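Local coordinates for protein beta-N-acetylhexosaminidase (Thermotoga neapolitana, PDB 5BZA) that probably hydrolyses terminal non-reducing N-acetyl-D-hexosamine residues from N-acetyl-beta-D-hexosaminides, as a thermophile's member of glycosyl hydrolase family 3, at residues L350-N354 against Y367-P371; R385-E389 against F403-K409. All blocks are in the same frame, centred on the assembly; numbering follows the deposited sequence.

Contact 1 (L350-N354 against Y367-P371)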
ATOM      1  N   LEU B 350       8.800 -16.199  24.517  1.00 17.25           N
ATOM      2  CA  LEU B 350       7.462 -16.387  25.024  1.00 18.17           C
ATOM      3  C   LEU B 350       6.631 -15.344  24.339  1.00 18.37           C
ATOM      4  O   LEU B 350       6.836 -14.136  24.541  1.00 17.77           O
ATOM      5  CB  LEU B 350       7.402 -16.223  26.555  1.00 19.94           C
ATOM      6  CG  LEU B 350       8.106 -17.303  27.375  1.00 23.50           C
ATOM      7  CD1 LEU B 350       8.000 -17.076  28.896  1.00 18.88           C
ATOM      8  CD2 LEU B 350       7.510 -18.647  26.998  1.00 30.66           C
ATOM      9  N   VAL B 351       5.701 -15.799  23.515  1.00 15.25           N
ATOM     10  CA  VAL B 351       4.992 -14.870  22.655  1.00 20.13           C
ATOM     11  C   VAL B 351       3.500 -15.056  22.825  1.00 20.08           C
ATOM     12  O   VAL B 351       3.037 -16.188  22.753  1.00 22.85           O
ATOM     13  CB  VAL B 351       5.381 -15.077  21.153  1.00 18.99           C
ATOM     14  CG1 VAL B 351       4.512 -14.210  20.253  1.00 16.17           C
ATOM     15  CG2 VAL B 351       6.887 -14.795  20.937  1.00 17.99           C
ATOM     16  N   PRO B 352       2.744 -13.953  23.057  1.00 22.20           N
ATOM     17  CA  PRO B 352       1.272 -13.996  23.159  1.00 23.07           C
ATOM     18  C   PRO B 352       0.681 -14.849  22.046  1.00 26.80           C
ATOM     19  O   PRO B 352       1.118 -14.736  20.908  1.00 27.04           O
ATOM     20  CB  PRO B 352       0.857 -12.530  23.013  1.00 25.97           C
ATOM     21  CG  PRO B 352       2.024 -11.779  23.589  1.00 27.01           C
ATOM     22  CD  PRO B 352       3.266 -12.593  23.282  1.00 22.06           C
ATOM     23  N   SER B 353      -0.300 -15.672  22.398  1.00 30.57           N
ATOM     24  CA  SER B 353      -0.883 -16.679  21.512  1.00 32.11           C
ATOM     25  C   SER B 353      -1.639 -16.208  20.289  1.00 32.32           C
ATOM     26  O   SER B 353      -1.838 -17.018  19.378  1.00 38.52           O
ATOM     27  CB  SER B 353      -1.833 -17.569  22.310  1.00 32.99           C
ATOM     28  OG  SER B 353      -2.447 -18.517  21.459  1.00 38.78           O
ATOM     29  N   ASN B 354      -2.058 -14.943  20.221  1.00 33.17           N
ATOM     30  CA  ASN B 354      -2.758 -14.486  19.000  1.00 34.10           C
ATOM     31  C   ASN B 354      -4.050 -15.273  18.735  1.00 35.07           C
ATOM     32  O   ASN B 354      -4.024 -16.326  18.083  1.00 35.56           O
ATOM     33  CB  ASN B 354      -1.833 -14.595  17.769  1.00 32.86           C
ATOM     34  CG  ASN B 354      -2.584 -14.424  16.427  1.00 38.70           C
ATOM     35  OD1 ASN B 354      -3.632 -13.765  16.346  1.00 41.94           O
ATOM     36  ND2 ASN B 354      -2.049 -15.049  15.372  1.00 36.49           N
ATOM     37  N   TYR B 367       2.198 -10.388  16.733  1.00 23.99           N
ATOM     38  CA  TYR B 367       2.715 -11.433  17.620  1.00 23.68           C
ATOM     39  C   TYR B 367       3.320 -12.524  16.783  1.00 20.35           C
ATOM     40  O   TYR B 367       4.412 -12.995  17.077  1.00 19.36           O
ATOM     41  CB  TYR B 367       1.624 -12.022  18.527  1.00 26.22           C
ATOM     42  CG  TYR B 367       0.946 -11.006  19.402  1.00 27.59           C
ATOM     43  CD1 TYR B 367       1.619  -9.862  19.805  1.00 25.91           C
ATOM     44  CD2 TYR B 367      -0.343 -11.223  19.891  1.00 26.78           C
ATOM     45  CE1 TYR B 367       1.017  -8.925  20.620  1.00 24.26           C
ATOM     46  CE2 TYR B 367      -0.960 -10.287  20.726  1.00 28.47           C
ATOM     47  CZ  TYR B 367      -0.276  -9.137  21.079  1.00 26.56           C
ATOM     48  OH  TYR B 367      -0.862  -8.198  21.902  1.00 21.83           O
ATOM     49  N   ASP B 368       2.580 -12.950  15.768  1.00 20.49           N
ATOM     50  CA  ASP B 368       3.104 -13.952  14.829  1.00 18.64           C
ATOM     51  C   ASP B 368       4.442 -13.553  14.220  1.00 16.74           C
ATOM     52  O   ASP B 368       5.284 -14.406  13.942  1.00 20.38           O
ATOM     53  CB  ASP B 368       2.122 -14.190  13.670  1.00 23.18           C
ATOM     54  CG  ASP B 368       0.915 -14.998  14.078  1.00 22.34           C
ATOM     55  OD1 ASP B 368       0.923 -15.536  15.193  1.00 24.32           O
ATOM     56  OD2 ASP B 368      -0.041 -15.103  13.279  1.00 30.88           O
ATOM     57  N   LEU B 369       4.658 -12.259  14.026  1.00 16.99           N
ATOM     58  CA  LEU B 369       5.874 -11.829  13.346  1.00 14.92           C
ATOM     59  C   LEU B 369       7.093 -11.695  14.280  1.00 15.96           C
ATOM     60  O   LEU B 369       8.239 -11.689  13.816  1.00 14.13           O
ATOM     61  CB  LEU B 369       5.595 -10.520  12.598  1.00 13.78           C
ATOM     62  CG  LEU B 369       5.006 -10.848  11.208  1.00 18.65           C
ATOM     63  CD1 LEU B 369       4.512  -9.616  10.456  1.00 18.55           C
ATOM     64  CD2 LEU B 369       6.019 -11.647  10.350  1.00 15.69           C
ATOM     65  N   ILE B 370       6.853 -11.608  15.588  1.00 13.79           N
ATOM     66  CA  ILE B 370       7.965 -11.472  16.558  1.00 13.81           C
ATOM     67  C   ILE B 370       9.132 -12.499  16.419  1.00 13.27           C
ATOM     68  O   ILE B 370      10.322 -12.135  16.560  1.00 12.13           O
ATOM     69  CB  ILE B 370       7.396 -11.512  18.037  1.00 15.93           C
ATOM     70  CG1 ILE B 370       6.505 -10.287  18.277  1.00 17.49           C
ATOM     71  CG2 ILE B 370       8.530 -11.604  19.090  1.00 12.43           C
ATOM     72  CD1 ILE B 370       5.939 -10.139  19.745  1.00 17.56           C
ATOM     73  N   PRO B 371       8.815 -13.787  16.219  1.00 15.20           N
ATOM     74  CA  PRO B 371       9.903 -14.770  16.042  1.00 12.39           C
ATOM     75  C   PRO B 371      10.830 -14.485  14.841  1.00 14.59           C
ATOM     76  O   PRO B 371      12.059 -14.576  14.984  1.00 13.60           O
ATOM     77  CB  PRO B 371       9.154 -16.094  15.837  1.00 14.33           C
ATOM     78  CG  PRO B 371       7.861 -15.866  16.571  1.00 14.92           C
ATOM     79  CD  PRO B 371       7.500 -14.446  16.303  1.00 10.48           C
TER

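Contact 2 (R385-E389 against F403-K409)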
ATOM      1  N   ARG B 385       4.172 -20.186  22.691  1.00 24.95           N
ATOM      2  CA  ARG B 385       3.053 -19.276  22.557  1.00 25.48           C
ATOM      3  C   ARG B 385       2.193 -19.399  23.832  1.00 25.82           C
ATOM      4  O   ARG B 385       1.680 -20.473  24.121  1.00 26.77           O
ATOM      5  CB  ARG B 385       2.268 -19.632  21.303  1.00 28.60           C
ATOM      6  CG  ARG B 385       3.009 -19.318  19.975  1.00 23.06           C
ATOM      7  CD  ARG B 385       3.325 -17.839  19.776  1.00 24.63           C
ATOM      8  NE  ARG B 385       3.089 -17.559  18.365  1.00 25.94           N
ATOM      9  CZ  ARG B 385       2.330 -16.580  17.901  1.00 27.82           C
ATOM     10  NH1 ARG B 385       1.724 -15.736  18.716  1.00 29.01           N
ATOM     11  NH2 ARG B 385       2.177 -16.452  16.601  1.00 28.40           N
ATOM     12  N   TYR B 386       2.119 -18.357  24.652  1.00 24.94           N
ATOM     13  CA  TYR B 386       1.356 -18.475  25.895  1.00 23.78           C
ATOM     14  C   TYR B 386       0.010 -17.778  25.808  1.00 29.93           C
ATOM     15  O   TYR B 386      -0.239 -16.963  24.920  1.00 30.85           O
ATOM     16  CB  TYR B 386       2.144 -17.918  27.076  1.00 28.76           C
ATOM     17  CG  TYR B 386       2.296 -16.418  27.091  1.00 28.30           C
ATOM     18  CD1 TYR B 386       3.247 -15.763  26.292  1.00 27.27           C
ATOM     19  CD2 TYR B 386       1.499 -15.646  27.927  1.00 30.73           C
ATOM     20  CE1 TYR B 386       3.380 -14.371  26.342  1.00 22.56           C
ATOM     21  CE2 TYR B 386       1.623 -14.271  27.977  1.00 27.07           C
ATOM     22  CZ  TYR B 386       2.549 -13.634  27.201  1.00 24.96           C
ATOM     23  OH  TYR B 386       2.621 -12.264  27.299  1.00 19.41           O
ATOM     24  N   ASP B 387      -0.856 -18.081  26.763  1.00 33.87           N
ATOM     25  CA  ASP B 387      -2.198 -17.499  26.811  1.00 37.34           C
ATOM     26  C   ASP B 387      -2.123 -16.216  27.632  1.00 37.88           C
ATOM     27  O   ASP B 387      -1.574 -16.217  28.737  1.00 36.92           O
ATOM     28  CB  ASP B 387      -3.150 -18.532  27.427  1.00 38.98           C
ATOM     29  CG  ASP B 387      -4.575 -18.048  27.569  1.00 43.60           C
ATOM     30  OD1 ASP B 387      -4.879 -16.837  27.394  1.00 43.01           O
ATOM     31  OD2 ASP B 387      -5.398 -18.924  27.905  1.00 47.67           O
ATOM     32  N   ILE B 388      -2.657 -15.119  27.100  1.00 37.45           N
ATOM     33  CA  ILE B 388      -2.500 -13.843  27.792  1.00 40.20           C
ATOM     34  C   ILE B 388      -3.360 -13.820  29.063  1.00 44.89           C
ATOM     35  O   ILE B 388      -3.002 -13.179  30.064  1.00 47.04           O
ATOM     36  CB  ILE B 388      -2.828 -12.609  26.900  1.00 35.79           C
ATOM     37  CG1 ILE B 388      -4.270 -12.640  26.404  1.00 39.46           C
ATOM     38  CG2 ILE B 388      -1.790 -12.458  25.747  1.00 36.97           C
ATOM     39  CD1 ILE B 388      -4.673 -11.356  25.721  1.00 38.38           C
ATOM     40  N   GLU B 389      -4.481 -14.540  29.026  1.00 45.53           N
ATOM     41  CA  GLU B 389      -5.429 -14.529  30.132  1.00 43.64           C
ATOM     42  C   GLU B 389      -4.917 -15.492  31.194  1.00 42.07           C
ATOM     43  O   GLU B 389      -5.446 -15.553  32.303  1.00 51.19           O
ATOM     44  CB  GLU B 389      -6.833 -14.932  29.659  1.00 46.15           C
ATOM     45  CG  GLU B 389      -7.515 -14.035  28.611  1.00 45.47           C
ATOM     46  CD  GLU B 389      -8.469 -12.985  29.206  1.00 53.25           C
ATOM     47  OE1 GLU B 389      -9.692 -13.290  29.296  1.00 56.99           O
ATOM     48  OE2 GLU B 389      -8.029 -11.862  29.556  1.00 57.18           O
ATOM     49  N   PHE B 403       7.404 -11.624  26.112  1.00 20.56           N
ATOM     50  CA  PHE B 403       6.729 -10.537  25.416  1.00 19.40           C
ATOM     51  C   PHE B 403       5.390 -10.323  26.083  1.00 19.75           C
ATOM     52  O   PHE B 403       4.382 -10.999  25.814  1.00 18.96           O
ATOM     53  CB  PHE B 403       6.599 -10.834  23.922  1.00 20.60           C
ATOM     54  CG  PHE B 403       7.911 -10.761  23.198  1.00 19.04           C
ATOM     55  CD1 PHE B 403       8.406  -9.537  22.761  1.00 18.93           C
ATOM     56  CD2 PHE B 403       8.701 -11.883  23.054  1.00 19.37           C
ATOM     57  CE1 PHE B 403       9.632  -9.452  22.132  1.00 18.56           C
ATOM     58  CE2 PHE B 403       9.935 -11.798  22.427  1.00 20.62           C
ATOM     59  CZ  PHE B 403      10.395 -10.581  21.968  1.00 15.42           C
ATOM     60  N   VAL B 404       5.417  -9.374  26.999  1.00 20.45           N
ATOM     61  CA  VAL B 404       4.352  -9.213  27.979  1.00 20.52           C
ATOM     62  C   VAL B 404       3.159  -8.418  27.439  1.00 25.80           C
ATOM     63  O   VAL B 404       3.300  -7.289  26.968  1.00 26.24           O
ATOM     64  CB  VAL B 404       4.875  -8.519  29.209  1.00 21.65           C
ATOM     65  CG1 VAL B 404       3.765  -8.404  30.241  1.00 25.44           C
ATOM     66  CG2 VAL B 404       6.117  -9.262  29.757  1.00 20.02           C
ATOM     67  N   VAL B 405       1.984  -9.025  27.560  1.00 24.79           N
ATOM     68  CA  VAL B 405       0.691  -8.409  27.270  1.00 25.52           C
ATOM     69  C   VAL B 405      -0.221  -8.627  28.513  1.00 34.96           C
ATOM     70  O   VAL B 405      -0.184  -9.711  29.128  1.00 33.89           O
ATOM     71  CB  VAL B 405       0.084  -9.008  26.000  1.00 28.23           C
ATOM     72  CG1 VAL B 405      -1.372  -8.621  25.834  1.00 28.90           C
ATOM     73  CG2 VAL B 405       0.911  -8.585  24.774  1.00 26.20           C
ATOM     74  N   ASN B 406      -0.909  -7.554  28.942  1.00 33.70           N
ATOM     75  CA  ASN B 406      -1.900  -7.510  30.069  1.00 37.55           C
ATOM     76  C   ASN B 406      -1.467  -8.329  31.312  1.00 38.38           C
ATOM     77  O   ASN B 406      -2.151  -9.251  31.780  1.00 37.61           O
ATOM     78  CB  ASN B 406      -3.334  -7.887  29.594  1.00 43.64           C
ATOM     79  CG  ASN B 406      -3.598  -9.389  29.601  1.00 56.91           C
ATOM     80  OD1 ASN B 406      -2.744 -10.160  29.176  1.00 54.38           O
ATOM     81  ND2 ASN B 406      -4.745  -9.812  30.132  1.00 51.51           N
ATOM     82  N   ALA B 407      -0.312  -7.963  31.856  1.00 36.47           N
ATOM     83  CA  ALA B 407       0.253  -8.686  32.985  1.00 37.52           C
ATOM     84  C   ALA B 407      -0.579  -8.413  34.243  1.00 37.03           C
ATOM     85  O   ALA B 407      -0.521  -9.162  35.218  1.00 38.43           O
ATOM     86  CB  ALA B 407       1.717  -8.290  33.198  1.00 35.21           C
ATOM     87  N   SER B 408      -1.360  -7.336  34.199  1.00 41.78           N
ATOM     88  CA  SER B 408      -2.085  -6.831  35.362  1.00 42.74           C
ATOM     89  C   SER B 408      -3.514  -7.351  35.481  1.00 45.08           C
ATOM     90  O   SER B 408      -4.284  -6.823  36.286  1.00 45.39           O
ATOM     91  CB  SER B 408      -2.103  -5.302  35.328  1.00 39.02           C
ATOM     92  OG  SER B 408      -0.786  -4.791  35.442  1.00 40.79           O
ATOM     93  N   LYS B 409      -3.871  -8.372  34.698  1.00 48.65           N
ATOM     94  CA  LYS B 409      -5.266  -8.811  34.655  1.00 48.21           C
ATOM     95  C   LYS B 409      -5.711  -9.235  36.056  1.00 47.36           C
ATOM     96  O   LYS B 409      -6.759  -8.819  36.568  1.00 47.96           O
ATOM     97  CB  LYS B 409      -5.448 -10.000  33.715  1.00 42.41           C
ATOM     98  CG  LYS B 409      -6.864 -10.540  33.708  1.00 46.55           C
ATOM     99  CD  LYS B 409      -6.981 -11.819  32.901  1.00 50.31           C
ATOM    100  CE  LYS B 409      -8.398 -12.406  33.018  1.00 51.58           C
ATOM    101  NZ  LYS B 409      -8.561 -13.664  32.226  1.00 51.76           N
TER
HETATM  102  O   HOH W   1       0.015 -12.445  30.228  1.00 33.93           O

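Contact 1 (L350-N354 against Y367-P371)
P352 lies against one face of the Y367 ring, a CH-pi contact between strand 347-352 and helix 364-377. The proline CB is 3.7 Å from the centroid of the Y367 ring and 17° off the ring normal, so it sits over the face, displaced a little toward the rim on the side of CD2 and CE2. The ring reaches it because the first torsion of Y367 sets CG opposite the carbonyl carbon, which turns the ring off the helix toward the end of the strand.

One residue earlier, the two methyls of V351 divide the work. With chi1 at 173°, CG1 lies opposite the backbone N and approaches the helix backbone, 3.4 Å from Y367 O and 4.0 Å from Y367 CB. The other methyl, CG2, meets I370 one turn further on, with V351 CG2 and I370 CG2 4.0 Å apart as the two side chains run past each other in opposite senses. F403 of the neighbouring strand also packs on V351, P352 and I370.

At the exposed margin the N354 amide stands across the D368 carboxylate, their planes 69° apart. A hydrogen bond from N354 ND2 to D368 OD1 is weak and doubtful, since the position of that oxygen is uncertain; R385 is modelled as the salt-bridge partner of D368, but too close for the exact geometry to be trusted.

The strand and helix segments run nearly antiparallel, with axes 8.0 Å apart. This is the beta-alpha half of a beta-alpha-beta crossover in the C-terminal domain, with the helix returning across the sheet toward strand 380-386.

Contact 2 (R385-E389 against F403-K409)
The Y386 hydroxyl is engaged twice by the backbone of 403-409. It donates to the carbonyl of F403, with OH 2.6 Å from O, and accepts a weak bond from V405, whose N is 3.3 Å from Y386 OH. The carbonyl lies at the ring edge, near its plane, and the hydroxyl approaches it at a C=O...donor angle of 133°, tilted 33° from the carbonyl plane. Y386 gets there with chi1 at 71°, its CG between the backbone N and the carbonyl carbon.

Further along, a water bridges the two backbones by donating to both I388 O and V405 O. Their side chains also meet, I388 CG2 against V405 CG1 at 3.9 Å.

At the exposed end the extended K409 crosses E389 at about a right angle. E389 bends at chi2, and its OE1 forms a salt bridge with K409 NZ at 3.2 Å, though the ammonium lies about equally near both oxygens. An Asx turn, D387 OD1 accepting from E389 N, ties down the backbone carrying this glutamate.

Strands 380-386 and 399-404 are not sheet neighbours, so a phenol, a water and an ion pair join the loops that follow them, the ion pair probably weakened by solvent.

In the fold
Contacts 1 and 2 lie in series along the chain, the first closing before the second opens, with centres 11 Å apart in the C-terminal domain. Both draw on one mixed sheet, where strand 347-352 lies between 380-386 and 399-404 and runs parallel to each. Helix 364-377, the partner in contact 1, leads directly into strand 380-386, which begins contact 2. Backbone bonding across the intervening strand, between L350 and F403 and between V351 and Y386, connects the two contacts. Contact 1 therefore fastens a helix onto the sheet, whereas contact 2 spans the intervening strand to join the segments at its flanks.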